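Local coordinates for ribonuclease P protein component 3 (Thermococcus kodakarensis KOD1, PDB 3WYZ), which probably serves as a protein subunit of ribonuclease P, the RNA-based enzyme that trims the 5' ends of precursor tRNAs, at residues E15-D20 and L88-G93. Residues are numbered along the deposited sequence; the frame is centred on the assembly and turned at random.
Sequences EMDVRD and LLYVQG. With GOL (glycerol), chain B.
Across the core of this TIM-barrel-like fold, Tyr90 reaches from strand 88-92 to the backbone of Met16 on strand 14-18. The two strands are not neighbours: strands 33-41 and 65-70 come between them in the parallel sheet, and the short segments approach no closer than 10.2 Å at their axes, so side chains span the interior. Tyr90 and Met16 carry most of the contact. The CA-CB bond of Tyr90 heads toward strand 14-18, and with CG beside the backbone N (chi1 -62°) the ring carries its OH to Met16 O, a hydrogen bond of 2.6 Å donated by the tyrosine. That carbonyl oxygen meets the ring at its edge, in the ring plane, while the donor is tilted 30° from the carbonyl plane. Met16 then bends at chi2 and chi3, crossing Tyr90 at about a right angle, and its CE comes back to lie 3.4 Å from Tyr90 OH. The same methyl of Met16 touches CD1 of Leu88 at 4.0 Å; Ile216 of the C-terminal helix 211-217 packs on both Met16 and Leu88. On the next residue, Asp17 CB rests obliquely against the Tyr90 ring, and the Asp17 carboxylate turns toward Arg19. Arg19 grips Asp17 side-on, NE to OD1 and NH2 to OD2, the latter a salt bridge of 2.8 Å. The hydroxyls of Thr37 and Ser178 also hydrogen-bond to this buried carboxylate, at OD1 and OD2, which probably helps to stabilise its negative charge, and Glu180 is a second acidic partner for Arg19. Beyond the tyrosine the two segments are joined through a glycerol, probably from the crystallisation liquor. Its O1 accepts from Arg19 NH1 in an almost straight bond (171°), at the guanidinium edge and in plane, and glycerol O1 also takes a bond from Gln92 NE2 at 2.7 Å.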
loop_
_atom_site.group_PDB
_atom_site.type_symbol
_atom_site.label_atom_id
_atom_site.label_comp_id
_atom_site.label_asym_id
_atom_site.label_seq_id
_atom_site.Cartn_x
_atom_site.Cartn_y
_atom_site.Cartn_z
ATOM N N GLU A 15 5.720 -1.107 9.015
ATOM C CA GLU A 15 5.763 -0.230 7.842
ATOM C C GLU A 15 5.694 -1.102 6.592
ATOM O O GLU A 15 6.621 -1.844 6.303
ATOM C CB GLU A 15 7.034 0.622 7.868
ATOM C CG GLU A 15 7.307 1.465 6.626
ATOM C CD GLU A 15 6.097 2.226 6.110
ATOM O OE1 GLU A 15 5.315 1.633 5.349
ATOM O OE2 GLU A 15 5.947 3.425 6.437
ATOM N N MET A 16 4.577 -1.001 5.872
ATOM C CA MET A 16 4.256 -1.901 4.766
ATOM C C MET A 16 4.874 -1.524 3.428
ATOM O O MET A 16 4.909 -2.349 2.525
ATOM C CB MET A 16 2.740 -1.983 4.578
ATOM C CG MET A 16 2.001 -2.687 5.696
ATOM S SD MET A 16 2.484 -4.408 5.849
ATOM C CE MET A 16 1.595 -5.148 4.475
ATOM N N ASP A 17 5.364 -0.298 3.291
ATOM C CA ASP A 17 5.811 0.185 1.992
ATOM C C ASP A 17 6.876 1.278 2.117
ATOM O O ASP A 17 6.565 2.436 2.364
ATOM C CB ASP A 17 4.583 0.684 1.217
ATOM C CG ASP A 17 4.885 1.067 -0.215
ATOM O OD1 ASP A 17 5.958 0.695 -0.729
ATOM O OD2 ASP A 17 4.015 1.736 -0.824
ATOM N N VAL A 18 8.138 0.876 1.979
ATOM C CA VAL A 18 9.259 1.802 1.811
ATOM C C VAL A 18 10.074 1.337 0.607
ATOM O O VAL A 18 10.260 0.140 0.401
ATOM C CB VAL A 18 10.152 1.893 3.069
ATOM C CG1 VAL A 18 9.402 2.557 4.206
ATOM C CG2 VAL A 18 10.636 0.532 3.513
ATOM N N ARG A 19 10.561 2.287 -0.184
ATOM C CA ARG A 19 11.120 1.977 -1.502
ATOM C C ARG A 19 12.583 2.391 -1.690
ATOM O O ARG A 19 13.102 2.312 -2.802
ATOM C CB ARG A 19 10.251 2.635 -2.573
ATOM C CG ARG A 19 8.819 2.133 -2.576
ATOM C CD ARG A 19 7.855 3.131 -3.189
ATOM N NE ARG A 19 6.469 2.706 -3.022
ATOM C CZ ARG A 19 5.421 3.320 -3.564
ATOM N NH1 ARG A 19 5.586 4.397 -4.327
ATOM N NH2 ARG A 19 4.198 2.850 -3.347
ATOM N N ASP A 20 13.240 2.798 -0.605
ATOM C CA ASP A 20 14.615 3.311 -0.648
ATOM C C ASP A 20 15.473 2.654 0.445
ATOM O O ASP A 20 14.983 2.384 1.548
ATOM C CB ASP A 20 14.587 4.835 -0.466
ATOM C CG ASP A 20 15.951 5.480 -0.636
ATOM O OD1 ASP A 20 16.492 5.451 -1.761
ATOM O OD2 ASP A 20 16.476 6.041 0.347
ATOM N N LEU A 88 4.982 -9.881 -1.534
ATOM C CA LEU A 88 3.661 -9.276 -1.513
ATOM C C LEU A 88 3.452 -8.590 -2.847
ATOM O O LEU A 88 4.363 -7.954 -3.375
ATOM C CB LEU A 88 3.527 -8.241 -0.399
ATOM C CG LEU A 88 3.724 -8.738 1.025
ATOM C CD1 LEU A 88 3.616 -7.585 2.000
ATOM C CD2 LEU A 88 2.752 -9.849 1.394
ATOM N N LEU A 89 2.247 -8.717 -3.392
ATOM C CA LEU A 89 1.912 -8.067 -4.643
ATOM C C LEU A 89 1.079 -6.824 -4.356
ATOM O O LEU A 89 -0.084 -6.925 -3.967
ATOM C CB LEU A 89 1.164 -9.035 -5.564
ATOM C CG LEU A 89 0.967 -8.592 -7.021
ATOM C CD1 LEU A 89 2.302 -8.347 -7.701
ATOM C CD2 LEU A 89 0.164 -9.633 -7.797
ATOM N N TYR A 90 1.693 -5.658 -4.522
ATOM C CA TYR A 90 0.976 -4.389 -4.473
ATOM C C TYR A 90 0.669 -3.918 -5.888
ATOM O O TYR A 90 1.358 -4.288 -6.836
ATOM C CB TYR A 90 1.799 -3.304 -3.779
ATOM C CG TYR A 90 2.153 -3.546 -2.329
ATOM C CD1 TYR A 90 1.419 -4.422 -1.526
ATOM C CD2 TYR A 90 3.199 -2.848 -1.746
ATOM C CE1 TYR A 90 1.748 -4.619 -0.198
ATOM C CE2 TYR A 90 3.528 -3.032 -0.422
ATOM C CZ TYR A 90 2.805 -3.919 0.348
ATOM O OH TYR A 90 3.148 -4.093 1.666
ATOM N N VAL A 91 -0.371 -3.098 -6.015
ATOM C CA VAL A 91 -0.701 -2.441 -7.274
ATOM C C VAL A 91 -0.918 -0.957 -7.012
ATOM O O VAL A 91 -1.625 -0.582 -6.083
ATOM C CB VAL A 91 -1.957 -3.048 -7.931
ATOM C CG1 VAL A 91 -2.346 -2.272 -9.189
ATOM C CG2 VAL A 91 -1.727 -4.510 -8.265
ATOM N N GLN A 92 -0.291 -0.126 -7.839
ATOM C CA GLN A 92 -0.465 1.315 -7.787
ATOM C C GLN A 92 -1.853 1.679 -8.305
ATOM O O GLN A 92 -2.206 1.334 -9.436
ATOM C CB GLN A 92 0.603 1.993 -8.650
ATOM C CG GLN A 92 0.564 3.515 -8.686
ATOM C CD GLN A 92 1.411 4.145 -7.601
ATOM O OE1 GLN A 92 1.032 4.143 -6.431
ATOM N NE2 GLN A 92 2.566 4.686 -7.981
ATOM N N GLY A 93 -2.629 2.371 -7.470
ATOM C CA GLY A 93 -3.947 2.852 -7.851
ATOM C C GLY A 93 -3.874 4.104 -8.703
ATOM O O GLY A 93 -2.808 4.690 -8.855
HETATM C C1 GOL B . 3.290 6.851 -5.411
HETATM O O1 GOL B . 3.523 5.453 -5.620
HETATM C C2 GOL B . 2.468 7.051 -4.140
HETATM O O2 GOL B . 3.194 6.540 -3.017
HETATM C C3 GOL B . 1.135 6.327 -4.257
HETATM O O3 GOL B . 1.373 4.923 -4.147
#